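PDB 3UTN: thiosulfate sulfurtransferase TUM1 from Saccharomyces cerevisiae, which accepts persulfide sulfur from NFS1 and passes it to UBA4 for 2-thiolation of the wobble uridine of tRNAs. Local coordinates for residues M191-A201 against G229-L237; T278-V289 against V300-T311. All blocks are in the same frame, centred on the assembly; numbering follows the deposited sequence. Where two conformers were deposited one is given.

Overall arrangement
Contacts 1 and 2 lie in series along the chain, contact 1 closing before contact 2 opens, and both belong to the C-terminal rhodanese domain, the one that carries the catalytic cysteine. Both reach the parallel sheet ordered 185-186, 303-306, 278-281, 205-208, 234-236. Contact 2 pairs two inner strands and holds the active-site loop, whereas contact 1 fastens helix 188-196 to the turn leading into edge strand 234-236. Their centres are about 12 Å apart and they touch: Trp-310 of contact 2 lies against His-230 and Ile-231, and Met-191 lies against Tyr-306. Contact 1 thus adjoins the segments that hold the catalytic loop, with the Ile-231 side chain about 9 Å from that of Cys-282.

Contact 1 of 2, residues M191-A201 against G229-L237; sequences MFQLVKSGELA and GHIPGTQPL
The puckered ring of Pro-232 meets Val-195 through its CB, CG and CD, with CG1 of the valine 3.8 Å from CD. The flat Pro-232 peptide has its carbonyl O touched by Leu-200 CD2 at 3.2 Å and by Val-195 CG2, both coming from the same side. On the helix side turned from this contact, the Phe-192 ring takes Lys-196 CB over one face and meets Trp-321 edge-to-face.

Leu-200, its CG trans to the backbone N (chi1 179°), reaches past that carbonyl to bring CD2 within 3.6 Å of Thr-234 CG2. Met-191 bends at chi2 and chi3, and this flexible chain lays CE across Ile-231 CD1 at 3.7 Å. Ile-231 to Thr-234 form a type II turn, closed by Thr-234 N on Ile-231 O. Gly-233 suits the third position, since its phi is positive and a CB would run into Leu-200 CB. Small Ala-201 lets the chains approach closely, its CB 3.5 Å from Gly-233 O. Gly-198 ends helix 188-196 in a Schellman motif, so the chain can lead on to Leu-200 and Ala-201. Helix 188-196 and the start of helix 200-203 pack together on the turn before edge strand 234-236, part of the alpha/beta rhodanese fold.

Contact 2 of 2, residues T278-V289 against V300-T311; sequences TICSCGTGVSGV and VPNVRLYDGSWT. With DMS (dimethyl sulfoxide), chain E.
Ser-309 OG accepts the backbone N-H of Cys-282, the persulfide-bearing residue, at 2.9 Å and nearly straight (166°). The same hydroxyl donates to Tyr-306 O at 2.6 Å, which fixes its rotation. With alanine in place of Ser-309 the hydroxyl is gone, and Cys-282 N and Tyr-306 O would probably lose the mate that joins them. Trp-310 N binds Cys-282 O in the carbonyl plane at 2.6 Å. Gly-283 O is gripped twice by Thr-311, by its N and, from above the carbonyl plane, by its OG1 at 2.6 Å. The N-H groups of Trp-310 and Thr-311, near the start of helix 309-317, hold the loop that follows strand 278-281.

This is the rhodanese arrangement: a beta-alpha-beta crossover of strand 278-281, helix 286-297 and strand 303-306, with the catalytic cysteine in the loop between the first strand and the helix. The strands pair in parallel from Thr-278 beside Val-303 to Cys-280 beside Leu-305.

The Leu-305 side chain swings away from its own N (chi1 178°) and packs against Gly-288 and Val-289, with CD1 3.3 Å from Gly-288 C. Glycine fits there because a CB would collide with that methyl. On the other face of the sheet from Leu-305, Ile-279 lies beside Arg-304, its CD1 3.7 Å from NH2. Arg-304 NE donates to a water that donates to Thr-278 O, while its NH2 forms a salt bridge with Glu-190. Farther out, Asp-307 forms a salt bridge with Arg-129 of helix 127-136, in the N-terminal rhodanese domain, and accepts from Phe-95 N; Trp-310 NE1 is bound by Pro-227 O.

Contact 1 of 2, residues M191-A201 against G229-L237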
loop_
_atom_site.group_PDB
_atom_site.type_symbol
_atom_site.label_atom_id
_atom_site.label_comp_id
_atom_site.label_asym_id
_atom_site.label_seq_id
_atom_site.Cartn_x
_atom_site.Cartn_y
_atom_site.Cartn_z
ATOM N N MET A 191 7.378 -7.011 15.852
ATOM C CA MET A 191 6.375 -8.010 15.515
ATOM C C MET A 191 6.629 -9.288 16.281
ATOM O O MET A 191 5.740 -9.822 16.933
ATOM C CB MET A 191 6.391 -8.312 14.022
ATOM C CG MET A 191 5.585 -7.324 13.222
ATOM S SD MET A 191 3.915 -7.151 13.862
ATOM C CE MET A 191 3.148 -8.686 13.365
ATOM N N PHE A 192 7.861 -9.765 16.197
ATOM C CA PHE A 192 8.217 -10.991 16.858
ATOM C C PHE A 192 8.066 -10.875 18.362
ATOM O O PHE A 192 7.472 -11.743 18.971
ATOM C CB PHE A 192 9.623 -11.448 16.502
ATOM C CG PHE A 192 9.944 -12.790 17.052
ATOM C CD1 PHE A 192 9.286 -13.913 16.571
ATOM C CD2 PHE A 192 10.857 -12.935 18.088
ATOM C CE1 PHE A 192 9.561 -15.162 17.088
ATOM C CE2 PHE A 192 11.133 -14.183 18.612
ATOM C CZ PHE A 192 10.483 -15.299 18.111
ATOM N N GLN A 193 8.586 -9.799 18.944
ATOM C CA GLN A 193 8.450 -9.585 20.385
ATOM C C GLN A 193 6.984 -9.568 20.779
ATOM O O GLN A 193 6.593 -10.218 21.740
ATOM C CB GLN A 193 9.149 -8.302 20.845
ATOM C CG GLN A 193 9.030 -8.017 22.343
ATOM C CD GLN A 193 9.355 -9.217 23.237
ATOM O OE1 GLN A 193 10.075 -10.140 22.844
ATOM N NE2 GLN A 193 8.822 -9.199 24.454
ATOM N N LEU A 194 6.177 -8.836 20.018
ATOM C CA LEU A 194 4.747 -8.771 20.274
ATOM C C LEU A 194 4.125 -10.148 20.254
ATOM O O LEU A 194 3.302 -10.480 21.100
ATOM C CB LEU A 194 4.060 -7.867 19.252
ATOM C CG LEU A 194 4.343 -6.386 19.482
ATOM C CD1 LEU A 194 3.943 -5.597 18.251
ATOM C CD2 LEU A 194 3.642 -5.893 20.743
ATOM N N VAL A 195 4.541 -10.954 19.287
ATOM C CA VAL A 195 4.006 -12.289 19.148
ATOM C C VAL A 195 4.626 -13.214 20.179
ATOM O O VAL A 195 3.921 -13.984 20.820
ATOM C CB VAL A 195 4.230 -12.835 17.732
ATOM C CG1 VAL A 195 3.796 -14.286 17.644
ATOM C CG2 VAL A 195 3.456 -11.988 16.742
ATOM N N LYS A 196 5.945 -13.128 20.326
ATOM C CA LYS A 196 6.659 -13.912 21.326
ATOM C C LYS A 196 6.090 -13.630 22.707
ATOM O O LYS A 196 5.888 -14.548 23.488
ATOM C CB LYS A 196 8.156 -13.609 21.295
ATOM C CG LYS A 196 8.970 -14.453 22.257
ATOM C CD LYS A 196 10.452 -14.143 22.149
ATOM C CE LYS A 196 11.258 -15.008 23.107
ATOM N NZ LYS A 196 10.906 -16.452 22.995
ATOM N N SER A 197 5.818 -12.361 22.995
ATOM C CA SER A 197 5.253 -11.972 24.284
ATOM C C SER A 197 3.755 -12.245 24.370
ATOM O O SER A 197 3.156 -12.086 25.431
ATOM C CB SER A 197 5.537 -10.504 24.575
ATOM O OG SER A 197 4.899 -9.685 23.616
ATOM N N GLY A 198 3.159 -12.663 23.252
ATOM C CA GLY A 198 1.727 -12.968 23.194
ATOM C C GLY A 198 0.904 -11.715 23.394
ATOM O O GLY A 198 -0.236 -11.773 23.857
ATOM N N GLU A 199 1.507 -10.580 23.056
ATOM C CA GLU A 199 0.913 -9.275 23.276
ATOM C C GLU A 199 0.447 -8.649 21.973
ATOM O O GLU A 199 -0.113 -7.555 21.984
ATOM C CB GLU A 199 1.924 -8.340 23.927
ATOM C CG GLU A 199 2.237 -8.645 25.381
ATOM C CD GLU A 199 3.467 -7.898 25.860
ATOM O OE1 GLU A 199 3.899 -6.950 25.168
ATOM O OE2 GLU A 199 4.008 -8.268 26.922
ATOM N N LEU A 200 0.694 -9.325 20.855
ATOM C CA LEU A 200 0.330 -8.767 19.562
ATOM C C LEU A 200 -1.152 -8.423 19.519
ATOM O O LEU A 200 -1.504 -7.262 19.328
ATOM C CB LEU A 200 0.714 -9.691 18.403
ATOM C CG LEU A 200 0.319 -9.128 17.033
ATOM C CD1 LEU A 200 0.997 -7.796 16.749
ATOM C CD2 LEU A 200 0.623 -10.121 15.928
ATOM N N ALA A 201 -2.009 -9.421 19.722
ATOM C CA ALA A 201 -3.451 -9.198 19.712
ATOM C C ALA A 201 -3.884 -8.310 20.876
ATOM O O ALA A 201 -4.825 -7.531 20.746
ATOM C CB ALA A 201 -4.203 -10.518 19.735
ATOM N N GLY A 229 -0.511 -19.501 6.515
ATOM C CA GLY A 229 -0.791 -19.419 7.929
ATOM C C GLY A 229 -0.615 -17.974 8.299
ATOM O O GLY A 229 -0.493 -17.110 7.432
ATOM N N HIS A 230 -0.581 -17.691 9.587
ATOM C CA HIS A 230 -0.521 -16.311 9.989
ATOM C C HIS A 230 0.289 -16.114 11.208
ATOM O O HIS A 230 0.675 -17.068 11.893
ATOM C CB HIS A 230 -1.911 -15.764 10.202
ATOM C CG HIS A 230 -2.680 -16.486 11.261
ATOM N ND1 HIS A 230 -3.393 -17.592 11.003
ATOM C CD2 HIS A 230 -2.834 -16.223 12.615
ATOM C CE1 HIS A 230 -3.973 -18.017 12.133
ATOM N NE2 HIS A 230 -3.639 -17.169 13.115
ATOM N N ILE A 231 0.566 -14.848 11.470
ATOM C CA ILE A 231 1.296 -14.469 12.641
ATOM C C ILE A 231 0.305 -14.584 13.777
ATOM O O ILE A 231 -0.790 -14.032 13.701
ATOM C CB ILE A 231 1.821 -13.041 12.524
ATOM C CG1 ILE A 231 2.676 -12.897 11.262
ATOM C CG2 ILE A 231 2.622 -12.673 13.757
ATOM C CD1 ILE A 231 2.966 -11.467 10.895
ATOM N N PRO A 232 0.662 -15.348 14.814
ATOM C CA PRO A 232 -0.215 -15.454 15.960
ATOM C C PRO A 232 -0.557 -14.060 16.461
ATOM O O PRO A 232 0.326 -13.207 16.589
ATOM C CB PRO A 232 0.642 -16.209 16.975
ATOM C CG PRO A 232 1.529 -17.053 16.121
ATOM C CD PRO A 232 1.892 -16.136 14.994
ATOM N N GLY A 233 -1.840 -13.825 16.687
ATOM C CA GLY A 233 -2.301 -12.546 17.176
ATOM C C GLY A 233 -2.824 -11.664 16.067
ATOM O O GLY A 233 -3.463 -10.655 16.328
ATOM N N THR A 234 -2.547 -12.041 14.823
ATOM C CA THR A 234 -3.088 -11.310 13.700
ATOM C C THR A 234 -4.459 -11.847 13.358
ATOM O O THR A 234 -4.881 -12.900 13.836
ATOM C CB THR A 234 -2.203 -11.382 12.441
ATOM O OG1 THR A 234 -2.043 -12.749 12.053
ATOM C CG2 THR A 234 -0.844 -10.741 12.696
ATOM N N GLN A 235 -5.152 -11.102 12.520
ATOM C CA GLN A 235 -6.481 -11.463 12.106
ATOM C C GLN A 235 -6.533 -11.293 10.615
ATOM O O GLN A 235 -5.821 -10.449 10.068
ATOM C CB GLN A 235 -7.489 -10.539 12.752
ATOM C CG GLN A 235 -7.454 -10.547 14.261
ATOM C CD GLN A 235 -8.361 -9.482 14.805
ATOM O OE1 GLN A 235 -9.566 -9.646 14.797
ATOM N NE2 GLN A 235 -7.789 -8.373 15.247
ATOM N N PRO A 236 -7.363 -12.100 9.943
ATOM C CA PRO A 236 -7.424 -11.950 8.510
ATOM C C PRO A 236 -8.247 -10.729 8.157
ATOM O O PRO A 236 -9.387 -10.583 8.599
ATOM C CB PRO A 236 -8.132 -13.220 8.059
ATOM C CG PRO A 236 -9.031 -13.560 9.198
ATOM C CD PRO A 236 -8.325 -13.106 10.439
ATOM N N LEU A 237 -7.650 -9.836 7.391
ATOM C CA LEU A 237 -8.407 -8.763 6.801
ATOM C C LEU A 237 -7.970 -8.701 5.350
ATOM O O LEU A 237 -7.214 -7.817 4.969
ATOM C CB LEU A 237 -8.168 -7.452 7.544
ATOM C CG LEU A 237 -9.207 -6.348 7.342
ATOM C CD1 LEU A 237 -10.621 -6.847 7.622
ATOM C CD2 LEU A 237 -8.874 -5.178 8.248
#

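Contact 2 of 2, residues T278-V289 against V300-T311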
loop_
_atom_site.group_PDB
_atom_site.type_symbol
_atom_site.label_atom_id
_atom_site.label_comp_id
_atom_site.label_asym_id
_atom_site.label_seq_id
_atom_site.Cartn_x
_atom_site.Cartn_y
_atom_site.Cartn_z
ATOM N N THR A 278 -2.904 -0.391 15.398
ATOM C CA THR A 278 -3.139 -1.444 14.447
ATOM C C THR A 278 -1.882 -1.748 13.681
ATOM O O THR A 278 -1.088 -0.866 13.373
ATOM C CB THR A 278 -4.316 -1.098 13.522
ATOM O OG1 THR A 278 -5.502 -1.037 14.315
ATOM C CG2 THR A 278 -4.506 -2.155 12.445
ATOM N N ILE A 279 -1.684 -3.025 13.424
ATOM C CA ILE A 279 -0.620 -3.441 12.566
ATOM C C ILE A 279 -1.262 -4.137 11.400
ATOM O O ILE A 279 -2.130 -4.988 11.563
ATOM C CB ILE A 279 0.369 -4.367 13.279
ATOM C CG1 ILE A 279 1.076 -3.589 14.387
ATOM C CG2 ILE A 279 1.358 -4.940 12.276
ATOM C CD1 ILE A 279 1.859 -4.442 15.354
ATOM N N CYS A 280 -0.862 -3.715 10.218
ATOM C CA CYS A 280 -1.250 -4.401 9.024
ATOM C C CYS A 280 -0.052 -5.094 8.464
ATOM O O CYS A 280 1.062 -4.583 8.498
ATOM C CB CYS A 280 -1.839 -3.432 8.021
ATOM S SG CYS A 280 -3.398 -2.801 8.653
ATOM N N SER A 281 -0.299 -6.287 7.973
ATOM C CA SER A 281 0.710 -7.061 7.323
ATOM C C SER A 281 -0.013 -7.741 6.187
ATOM O O SER A 281 -1.234 -7.657 6.071
ATOM C CB SER A 281 1.274 -8.093 8.293
ATOM O OG SER A 281 0.243 -8.953 8.744
ATOM N N CYS A 282 0.747 -8.395 5.333
ATOM C CA CYS A 282 0.171 -9.298 4.365
ATOM C C CYS A 282 1.278 -10.264 4.083
ATOM O O CYS A 282 1.992 -10.656 5.004
ATOM C CB CYS A 282 -0.249 -8.557 3.105
ATOM S SG CYS A 282 1.025 -7.446 2.500
ATOM N N GLY A 283 1.442 -10.633 2.822
ATOM C CA GLY A 283 2.491 -11.552 2.439
ATOM C C GLY A 283 3.802 -10.817 2.344
ATOM O O GLY A 283 4.838 -11.319 2.775
ATOM N N THR A 284 3.736 -9.601 1.807
ATOM C CA THR A 284 4.922 -8.887 1.362
ATOM C C THR A 284 4.941 -7.427 1.803
ATOM O O THR A 284 5.943 -6.738 1.628
ATOM C CB THR A 284 5.030 -8.931 -0.178
ATOM O OG1 THR A 284 3.910 -8.249 -0.751
ATOM C CG2 THR A 284 5.033 -10.362 -0.689
ATOM N N GLY A 285 3.829 -6.953 2.357
ATOM C CA GLY A 285 3.729 -5.570 2.804
ATOM C C GLY A 285 3.027 -4.649 1.825
ATOM O O GLY A 285 2.738 -3.500 2.166
ATOM N N VAL A 286 2.754 -5.129 0.611
ATOM C CA VAL A 286 2.069 -4.299 -0.383
ATOM C C VAL A 286 0.567 -4.219 -0.114
ATOM O O VAL A 286 0.028 -3.132 0.061
ATOM C CB VAL A 286 2.367 -4.706 -1.847
ATOM C CG1 VAL A 286 3.814 -4.389 -2.198
ATOM C CG2 VAL A 286 2.050 -6.175 -2.109
ATOM N N SER A 287 -0.098 -5.369 -0.053
ATOM C CA SER A 287 -1.528 -5.393 0.188
ATOM C C SER A 287 -1.840 -5.010 1.626
ATOM O O SER A 287 -2.949 -4.584 1.935
ATOM C CB SER A 287 -2.119 -6.755 -0.156
ATOM O OG SER A 287 -1.737 -7.715 0.792
ATOM N N GLY A 288 -0.857 -5.172 2.508
ATOM C CA GLY A 288 -0.988 -4.717 3.882
ATOM C C GLY A 288 -1.290 -3.231 3.929
ATOM O O GLY A 288 -2.043 -2.773 4.777
ATOM N N VAL A 289 -0.703 -2.475 3.012
ATOM C CA VAL A 289 -0.946 -1.048 2.978
ATOM C C VAL A 289 -2.343 -0.762 2.453
ATOM O O VAL A 289 -2.949 0.239 2.810
ATOM C CB VAL A 289 0.088 -0.293 2.141
ATOM C CG1 VAL A 289 -0.239 1.188 2.147
ATOM C CG2 VAL A 289 1.477 -0.523 2.708
ATOM N N VAL A 300 -9.226 4.487 11.709
ATOM C CA VAL A 300 -8.468 3.649 12.626
ATOM C C VAL A 300 -7.113 4.320 12.815
ATOM O O VAL A 300 -6.390 4.551 11.850
ATOM C CB VAL A 300 -8.304 2.206 12.113
ATOM C CG1 VAL A 300 -7.507 1.372 13.101
ATOM C CG2 VAL A 300 -9.663 1.573 11.853
ATOM N N PRO A 301 -6.786 4.676 14.063
ATOM C CA PRO A 301 -5.542 5.389 14.293
ATOM C C PRO A 301 -4.365 4.450 14.438
ATOM O O PRO A 301 -4.547 3.255 14.667
ATOM C CB PRO A 301 -5.793 6.112 15.616
ATOM C CG PRO A 301 -6.806 5.280 16.320
ATOM C CD PRO A 301 -7.570 4.493 15.297
ATOM N N ASN A 302 -3.167 5.011 14.299
ATOM C CA ASN A 302 -1.931 4.319 14.619
ATOM C C ASN A 302 -1.904 2.953 13.982
ATOM O O ASN A 302 -1.728 1.925 14.641
ATOM C CB ASN A 302 -1.752 4.238 16.128
ATOM C CG ASN A 302 -1.817 5.597 16.777
ATOM O OD1 ASN A 302 -1.137 6.528 16.351
ATOM N ND2 ASN A 302 -2.651 5.725 17.795
ATOM N N VAL A 303 -2.124 2.967 12.679
ATOM C CA VAL A 303 -2.032 1.769 11.903
ATOM C C VAL A 303 -0.630 1.776 11.365
ATOM O O VAL A 303 -0.180 2.750 10.774
ATOM C CB VAL A 303 -3.035 1.751 10.753
ATOM C CG1 VAL A 303 -3.031 0.385 10.089
ATOM C CG2 VAL A 303 -4.417 2.077 11.277
ATOM N N ARG A 304 0.079 0.695 11.619
ATOM C CA ARG A 304 1.386 0.546 11.055
ATOM C C ARG A 304 1.377 -0.650 10.156
ATOM O O ARG A 304 0.508 -1.516 10.250
ATOM C CB ARG A 304 2.422 0.390 12.148
ATOM C CG ARG A 304 2.677 1.676 12.905
ATOM C CD ARG A 304 3.744 1.442 13.949
ATOM N NE ARG A 304 3.348 0.363 14.844
ATOM C CZ ARG A 304 4.202 -0.391 15.522
ATOM N NH1 ARG A 304 5.512 -0.197 15.391
ATOM N NH2 ARG A 304 3.744 -1.350 16.308
ATOM N N LEU A 305 2.329 -0.667 9.248
ATOM C CA LEU A 305 2.485 -1.788 8.380
ATOM C C LEU A 305 3.642 -2.599 8.885
ATOM O O LEU A 305 4.750 -2.087 9.041
ATOM C CB LEU A 305 2.763 -1.338 6.958
ATOM C CG LEU A 305 2.970 -2.523 6.024
ATOM C CD1 LEU A 305 1.634 -3.052 5.543
ATOM C CD2 LEU A 305 3.834 -2.097 4.863
ATOM N N TYR A 306 3.380 -3.868 9.142
ATOM C CA TYR A 306 4.448 -4.806 9.319
ATOM C C TYR A 306 4.949 -5.068 7.912
ATOM O O TYR A 306 4.406 -5.888 7.183
ATOM C CB TYR A 306 3.967 -6.086 9.992
ATOM C CG TYR A 306 5.010 -7.168 9.974
ATOM C CD1 TYR A 306 6.365 -6.847 10.022
ATOM C CD2 TYR A 306 4.651 -8.502 9.910
ATOM C CE1 TYR A 306 7.328 -7.830 10.011
ATOM C CE2 TYR A 306 5.615 -9.496 9.905
ATOM C CZ TYR A 306 6.948 -9.147 9.948
ATOM O OH TYR A 306 7.913 -10.113 9.933
ATOM N N ASP A 307 5.985 -4.336 7.536
ATOM C CA ASP A 307 6.440 -4.348 6.169
ATOM C C ASP A 307 6.971 -5.721 5.799
ATOM O O ASP A 307 6.592 -6.273 4.771
ATOM C CB ASP A 307 7.490 -3.271 5.954
ATOM C CG ASP A 307 7.848 -3.097 4.508
ATOM O OD1 ASP A 307 7.024 -3.436 3.636
ATOM O OD2 ASP A 307 8.961 -2.620 4.244
ATOM N N GLY A 308 7.819 -6.279 6.661
ATOM C CA GLY A 308 8.371 -7.611 6.441
ATOM C C GLY A 308 7.253 -8.564 6.106
ATOM O O GLY A 308 7.382 -9.428 5.234
ATOM N N SER A 309 6.136 -8.375 6.803
ATOM C CA SER A 309 4.924 -9.133 6.565
ATOM C C SER A 309 5.174 -10.628 6.679
ATOM O O SER A 309 6.193 -11.068 7.228
ATOM C CB SER A 309 4.304 -8.755 5.219
ATOM O OG SER A 309 3.564 -7.559 5.350
ATOM N N TRP A 310 4.242 -11.397 6.143
ATOM C CA TRP A 310 4.233 -12.825 6.330
ATOM C C TRP A 310 5.501 -13.471 5.872
ATOM O O TRP A 310 6.040 -14.341 6.550
ATOM C CB TRP A 310 3.049 -13.436 5.615
ATOM C CG TRP A 310 2.983 -14.906 5.853
ATOM C CD1 TRP A 310 3.046 -15.920 4.915
ATOM C CD2 TRP A 310 2.883 -15.580 7.142
ATOM N NE1 TRP A 310 2.965 -17.144 5.518
ATOM C CE2 TRP A 310 2.865 -17.010 6.853
ATOM C CE3 TRP A 310 2.793 -15.155 8.459
ATOM C CZ2 TRP A 310 2.772 -17.959 7.856
ATOM C CZ3 TRP A 310 2.707 -16.118 9.458
ATOM C CH2 TRP A 310 2.692 -17.485 9.163
ATOM N N THR A 311 5.994 -13.030 4.721
ATOM C CA THR A 311 7.203 -13.592 4.144
ATOM C C THR A 311 8.374 -13.482 5.099
ATOM O O THR A 311 9.004 -14.483 5.441
ATOM C CB THR A 311 7.555 -12.911 2.820
ATOM O OG1 THR A 311 6.470 -13.109 1.907
ATOM C CG2 THR A 311 8.825 -13.510 2.249
HETATM S S DMS E . -4.495 3.295 19.752
HETATM O O DMS E . -3.543 3.707 18.705
HETATM C C1 DMS E . -4.505 4.482 20.983
HETATM C C2 DMS E . -6.071 3.466 19.139
HETATM O O HOH W 1 -5.759 1.201 15.641
HETATM O O HOH W 2 0.676 0.106 15.280
#